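Long-range contact in sensor-type histidine kinase PrrB (Mycobacterium tuberculosis, PDB 1YSR), which uses ATP, bound by this C-terminal domain, to phosphorylate a histidine in the PrrB/PrrA two-component system, which is probably needed for early intracellular multiplication: residues Ile10-Ala18 / Leu69-Ile80. Residues are numbered along the deposited sequence; the frame is centred on the assembly and turned at random.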
ATOM      1  N   ILE A  10       0.491   5.193  -5.474  1.00 28.56           N
ATOM      2  CA  ILE A  10      -0.498   6.089  -4.847  1.00 28.80           C
ATOM      3  C   ILE A  10      -1.846   5.946  -5.520  1.00 29.74           C
ATOM      4  O   ILE A  10      -2.955   6.023  -4.898  1.00 27.99           O
ATOM      5  CB  ILE A  10      -0.025   7.600  -4.990  1.00 28.45           C
ATOM      6  CG1 ILE A  10       1.209   7.850  -4.120  1.00 32.59           C
ATOM      7  CG2 ILE A  10      -1.147   8.561  -4.624  1.00 35.66           C
ATOM      8  CD1 ILE A  10       1.014   7.417  -2.615  1.00 32.62           C
ATOM      9  N   THR A  11      -1.767   5.761  -6.842  1.00 31.16           N
ATOM     10  CA  THR A  11      -2.958   5.643  -7.645  1.00 31.69           C
ATOM     11  C   THR A  11      -3.777   4.405  -7.281  1.00 32.10           C
ATOM     12  O   THR A  11      -5.007   4.497  -7.074  1.00 32.72           O
ATOM     13  CB  THR A  11      -2.557   5.724  -9.151  1.00 31.05           C
ATOM     14  OG1 THR A  11      -1.774   6.914  -9.347  1.00 38.39           O
ATOM     15  CG2 THR A  11      -3.806   5.788  -9.991  1.00 33.39           C
ATOM     16  N   ASP A  12      -3.125   3.253  -7.147  1.00 30.85           N
ATOM     17  CA  ASP A  12      -3.792   2.034  -6.734  1.00 32.60           C
ATOM     18  C   ASP A  12      -4.305   2.163  -5.307  1.00 30.34           C
ATOM     19  O   ASP A  12      -5.382   1.664  -4.985  1.00 30.48           O
ATOM     20  CB  ASP A  12      -2.794   0.845  -6.834  1.00 33.86           C
ATOM     21  CG  ASP A  12      -3.425  -0.504  -6.500  1.00 40.25           C
ATOM     22  OD1 ASP A  12      -4.379  -0.914  -7.176  1.00 50.24           O
ATOM     23  OD2 ASP A  12      -2.981  -1.143  -5.536  1.00 50.24           O
ATOM     24  N   LEU A  13      -3.508   2.797  -4.426  1.00 27.36           N
ATOM     25  CA  LEU A  13      -3.927   3.047  -3.053  1.00 26.67           C
ATOM     26  C   LEU A  13      -5.281   3.781  -3.037  1.00 27.38           C
ATOM     27  O   LEU A  13      -6.192   3.421  -2.295  1.00 28.06           O
ATOM     28  CB  LEU A  13      -2.832   3.882  -2.326  1.00 23.98           C
ATOM     29  CG  LEU A  13      -3.028   4.046  -0.788  1.00 27.74           C
ATOM     30  CD1 LEU A  13      -1.662   4.265  -0.134  1.00 28.02           C
ATOM     31  CD2 LEU A  13      -3.851   5.314  -0.535  1.00 28.59           C
ATOM     32  N   LEU A  14      -5.374   4.845  -3.805  1.00 27.20           N
ATOM     33  CA  LEU A  14      -6.646   5.602  -3.908  1.00 29.08           C
ATOM     34  C   LEU A  14      -7.803   4.726  -4.421  1.00 28.78           C
ATOM     35  O   LEU A  14      -8.940   4.822  -3.944  1.00 27.60           O
ATOM     36  CB  LEU A  14      -6.457   6.859  -4.767  1.00 28.58           C
ATOM     37  CG  LEU A  14      -5.493   7.940  -4.195  1.00 30.10           C
ATOM     38  CD1 LEU A  14      -5.320   9.146  -5.166  1.00 28.14           C
ATOM     39  CD2 LEU A  14      -5.993   8.448  -2.854  1.00 25.73           C
ATOM     40  N   ASP A  15      -7.512   3.936  -5.449  1.00 30.80           N
ATOM     41  CA  ASP A  15      -8.530   3.066  -6.086  1.00 31.60           C
ATOM     42  C   ASP A  15      -9.055   2.116  -5.012  1.00 31.27           C
ATOM     43  O   ASP A  15     -10.246   1.982  -4.865  1.00 29.67           O
ATOM     44  CB  ASP A  15      -7.950   2.316  -7.274  1.00 33.33           C
ATOM     45  CG  ASP A  15      -9.032   1.800  -8.256  1.00 40.37           C
ATOM     46  OD1 ASP A  15     -10.221   2.213  -8.170  1.00 37.95           O
ATOM     47  OD2 ASP A  15      -8.644   0.999  -9.118  1.00 47.06           O
ATOM     48  N   ARG A  16      -8.164   1.484  -4.236  1.00 30.72           N
ATOM     49  CA  ARG A  16      -8.611   0.586  -3.166  1.00 31.89           C
ATOM     50  C   ARG A  16      -9.310   1.326  -2.076  1.00 31.52           C
ATOM     51  O   ARG A  16     -10.266   0.825  -1.521  1.00 30.21           O
ATOM     52  CB  ARG A  16      -7.480  -0.244  -2.507  1.00 32.52           C
ATOM     53  CG  ARG A  16      -6.629  -1.095  -3.458  1.00 37.48           C
ATOM     54  CD  ARG A  16      -5.530  -1.884  -2.654  1.00 37.98           C
ATOM     55  NE  ARG A  16      -4.687  -1.077  -1.748  1.00 54.69           N
ATOM     56  CZ  ARG A  16      -3.483  -0.554  -2.039  1.00 57.67           C
ATOM     57  NH1 ARG A  16      -2.922  -0.703  -3.228  1.00 57.31           N
ATOM     58  NH2 ARG A  16      -2.829   0.142  -1.116  1.00 64.43           N
ATOM     59  N   ALA A  17      -8.799   2.510  -1.708  1.00 29.28           N
ATOM     60  CA  ALA A  17      -9.445   3.260  -0.661  1.00 27.42           C
ATOM     61  C   ALA A  17     -10.900   3.552  -1.041  1.00 26.44           C
ATOM     62  O   ALA A  17     -11.789   3.519  -0.189  1.00 27.16           O
ATOM     63  CB  ALA A  17      -8.690   4.575  -0.428  1.00 27.18           C
ATOM     64  N   ALA A  18     -11.100   3.910  -2.296  1.00 27.93           N
ATOM     65  CA  ALA A  18     -12.457   4.346  -2.708  1.00 29.17           C
ATOM     66  C   ALA A  18     -13.359   3.100  -2.690  1.00 30.56           C
ATOM     67  O   ALA A  18     -14.477   3.141  -2.218  1.00 32.99           O
ATOM     68  CB  ALA A  18     -12.407   4.942  -4.068  1.00 29.29           C
ATOM     69  N   LEU A  69     -11.501  10.968  -5.395  1.00 26.22           N
ATOM     70  CA  LEU A  69     -10.061  10.924  -5.117  1.00 25.15           C
ATOM     71  C   LEU A  69      -9.332  11.150  -6.445  1.00 27.14           C
ATOM     72  O   LEU A  69      -9.756  10.666  -7.511  1.00 27.80           O
ATOM     73  CB  LEU A  69      -9.694   9.539  -4.594  1.00 25.34           C
ATOM     74  CG  LEU A  69     -10.554   9.078  -3.415  1.00 26.16           C
ATOM     75  CD1 LEU A  69     -10.189   7.619  -2.889  1.00 26.96           C
ATOM     76  CD2 LEU A  69     -10.605  10.150  -2.247  1.00 26.29           C
ATOM     77  N   SER A  70      -8.197  11.822  -6.383  1.00 29.20           N
ATOM     78  CA  SER A  70      -7.366  11.975  -7.582  1.00 31.71           C
ATOM     79  C   SER A  70      -5.895  12.065  -7.253  1.00 33.15           C
ATOM     80  O   SER A  70      -5.542  12.440  -6.153  1.00 32.11           O
ATOM     81  CB  SER A  70      -7.749  13.200  -8.379  1.00 32.35           C
ATOM     82  OG  SER A  70      -7.723  14.394  -7.613  1.00 34.43           O
ATOM     83  N   ALA A  71      -5.062  11.790  -8.259  1.00 33.55           N
ATOM     84  CA  ALA A  71      -3.616  11.987  -8.160  1.00 33.63           C
ATOM     85  C   ALA A  71      -3.138  12.547  -9.476  1.00 35.66           C
ATOM     86  O   ALA A  71      -3.473  12.017 -10.568  1.00 33.48           O
ATOM     87  CB  ALA A  71      -2.916  10.654  -7.866  1.00 34.80           C
ATOM     88  N   VAL A  72      -2.366  13.627  -9.352  1.00 37.07           N
ATOM     89  CA  VAL A  72      -1.776  14.348 -10.481  1.00 39.54           C
ATOM     90  C   VAL A  72      -0.258  14.304 -10.259  1.00 39.18           C
ATOM     91  O   VAL A  72       0.228  14.771  -9.218  1.00 38.53           O
ATOM     92  CB  VAL A  72      -2.285  15.806 -10.474  1.00 38.92           C
ATOM     93  CG1 VAL A  72      -1.489  16.697 -11.435  1.00 46.45           C
ATOM     94  CG2 VAL A  72      -3.776  15.855 -10.821  1.00 43.20           C
ATOM     95  N   SER A  73       0.472  13.784 -11.238  1.00 40.07           N
ATOM     96  CA  SER A  73       1.938  13.627 -11.187  1.00 40.95           C
ATOM     97  C   SER A  73       2.703  14.740 -11.867  1.00 40.61           C
ATOM     98  O   SER A  73       2.293  15.234 -12.924  1.00 40.30           O
ATOM     99  CB  SER A  73       2.352  12.351 -11.931  1.00 42.28           C
ATOM    100  OG  SER A  73       1.580  11.238 -11.544  1.00 47.26           O
ATOM    101  N   SER A  74       3.857  15.058 -11.310  1.00 40.60           N
ATOM    102  CA  SER A  74       4.767  16.059 -11.880  1.00 41.82           C
ATOM    103  C   SER A  74       6.200  15.673 -11.544  1.00 43.75           C
ATOM    104  O   SER A  74       6.439  14.672 -10.846  1.00 42.58           O
ATOM    105  CB  SER A  74       4.424  17.462 -11.332  1.00 42.58           C
ATOM    106  OG  SER A  74       4.553  17.508  -9.925  1.00 42.27           O
ATOM    107  N   ARG A  75       7.161  16.446 -12.048  1.00 44.75           N
ATOM    108  CA  ARG A  75       8.548  16.153 -11.749  1.00 46.24           C
ATOM    109  C   ARG A  75       8.738  16.264 -10.246  1.00 45.55           C
ATOM    110  O   ARG A  75       9.537  15.573  -9.703  1.00 46.54           O
ATOM    111  CB  ARG A  75       9.485  17.110 -12.499  1.00 46.34           C
ATOM    112  CG  ARG A  75       9.429  17.018 -14.042  1.00 48.13           C
ATOM    113  CD  ARG A  75       9.994  18.356 -14.657  1.00 49.23           C
ATOM    114  NE  ARG A  75      10.243  18.311 -16.111  1.00 59.84           N
ATOM    115  CZ  ARG A  75      11.458  18.305 -16.669  1.00 60.40           C
ATOM    116  NH1 ARG A  75      12.559  18.329 -15.905  1.00 55.39           N
ATOM    117  NH2 ARG A  75      11.580  18.253 -17.994  1.00 57.86           N
ATOM    118  N   ALA A  76       7.964  17.135  -9.593  1.00 45.00           N
ATOM    119  CA  ALA A  76       8.073  17.439  -8.149  1.00 43.53           C
ATOM    120  C   ALA A  76       7.516  16.341  -7.238  1.00 42.37           C
ATOM    121  O   ALA A  76       7.887  16.233  -6.065  1.00 42.93           O
ATOM    122  CB  ALA A  76       7.370  18.769  -7.857  1.00 43.69           C
ATOM    123  N   GLY A  77       6.612  15.530  -7.782  1.00 41.24           N
ATOM    124  CA  GLY A  77       6.062  14.388  -7.044  1.00 37.87           C
ATOM    125  C   GLY A  77       4.592  14.257  -7.359  1.00 36.86           C
ATOM    126  O   GLY A  77       4.209  14.278  -8.527  1.00 38.08           O
ATOM    127  N   VAL A  78       3.752  14.156  -6.333  1.00 35.95           N
ATOM    128  CA  VAL A  78       2.339  13.968  -6.598  1.00 34.24           C
ATOM    129  C   VAL A  78       1.454  14.883  -5.737  1.00 34.53           C
ATOM    130  O   VAL A  78       1.792  15.215  -4.605  1.00 33.04           O
ATOM    131  CB  VAL A  78       2.007  12.499  -6.334  1.00 34.08           C
ATOM    132  CG1 VAL A  78       2.273  12.141  -4.846  1.00 36.10           C
ATOM    133  CG2 VAL A  78       0.585  12.111  -6.769  1.00 34.53           C
ATOM    134  N   GLU A  79       0.306  15.257  -6.297  1.00 33.55           N
ATOM    135  CA  GLU A  79      -0.667  16.059  -5.578  1.00 36.13           C
ATOM    136  C   GLU A  79      -1.857  15.111  -5.528  1.00 34.72           C
ATOM    137  O   GLU A  79      -2.374  14.713  -6.564  1.00 37.25           O
ATOM    138  CB  GLU A  79      -0.951  17.343  -6.373  1.00 35.77           C
ATOM    139  CG  GLU A  79      -2.206  18.122  -6.061  1.00 41.04           C
ATOM    140  CD  GLU A  79      -2.274  19.410  -6.896  1.00 40.51           C
ATOM    141  OE1 GLU A  79      -1.334  20.240  -6.751  1.00 44.78           O
ATOM    142  OE2 GLU A  79      -3.238  19.571  -7.690  1.00 49.75           O
ATOM    143  N   ILE A  80      -2.188  14.672  -4.324  1.00 32.96           N
ATOM    144  CA  ILE A  80      -3.329  13.806  -4.062  1.00 31.22           C
ATOM    145  C   ILE A  80      -4.455  14.727  -3.588  1.00 30.93           C
ATOM    146  O   ILE A  80      -4.235  15.607  -2.768  1.00 30.70           O
ATOM    147  CB  ILE A  80      -2.987  12.849  -2.907  1.00 30.49           C
ATOM    148  CG1 ILE A  80      -1.851  11.895  -3.339  1.00 33.45           C
ATOM    149  CG2 ILE A  80      -4.244  12.040  -2.411  1.00 29.35           C
ATOM    150  CD1 ILE A  80      -1.201  11.141  -2.172  1.00 39.39           C
TER
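Leu14 and Leu69 meet where the first helix of the domain lies on its mixed beta sheet, part of the two-layer alpha/beta sandwich of the histidine kinase, DNA gyrase B and HSP90-like ATPases. Helix segment 10-18 runs almost antiparallel to strand 69-74 (173°), their axes 8.5 Å apart at closest approach. Because the axes are nearly aligned, Ile10, Leu14 and Ala18, spaced about one turn apart on one helix face, follow each other along the hairpin.

Leu14 and Leu69 approach through their stems, CB to CB at 4.2 Å, and then diverge. The branch of Leu14 splits over the hairpin: CD1 rests 3.9 Å from Ala71 CB and also touches the backbone of Ser70, while CD2 reaches Ile80 on the next strand. A forked leucine can thus cover two strands at once, and the small Ala71 lets the helix come close, with Thr11 also nearby. Thr11 OG1 is hydrogen-bonded to the carbonyl O of Pro36 and the backbone N of Cys38, which satisfies this buried hydroxyl. Val51 of helix 44-61 and Leu32 of strand 29-32 also pack on Leu14.

At the start of the helix, Ile10 and Ile80 cross at about a right angle. With CG1 of Ile10 beside its backbone N (chi1 -69°), CG2 becomes the methyl that meets Ile80, 3.6 Å from CD1 of Ile80. Ile10 offers its short branch close to the helix backbone, and Ile80 its longer CG1-CD1 arm, which reaches out to it from the strand.

Farther along, Leu69 extends CD1 against the helix at Leu14 to Ala18, where alanines allow a close approach: this methyl lies 3.7 Å from Ala18 CB and 3.2 Å from the carbonyl O of Leu14.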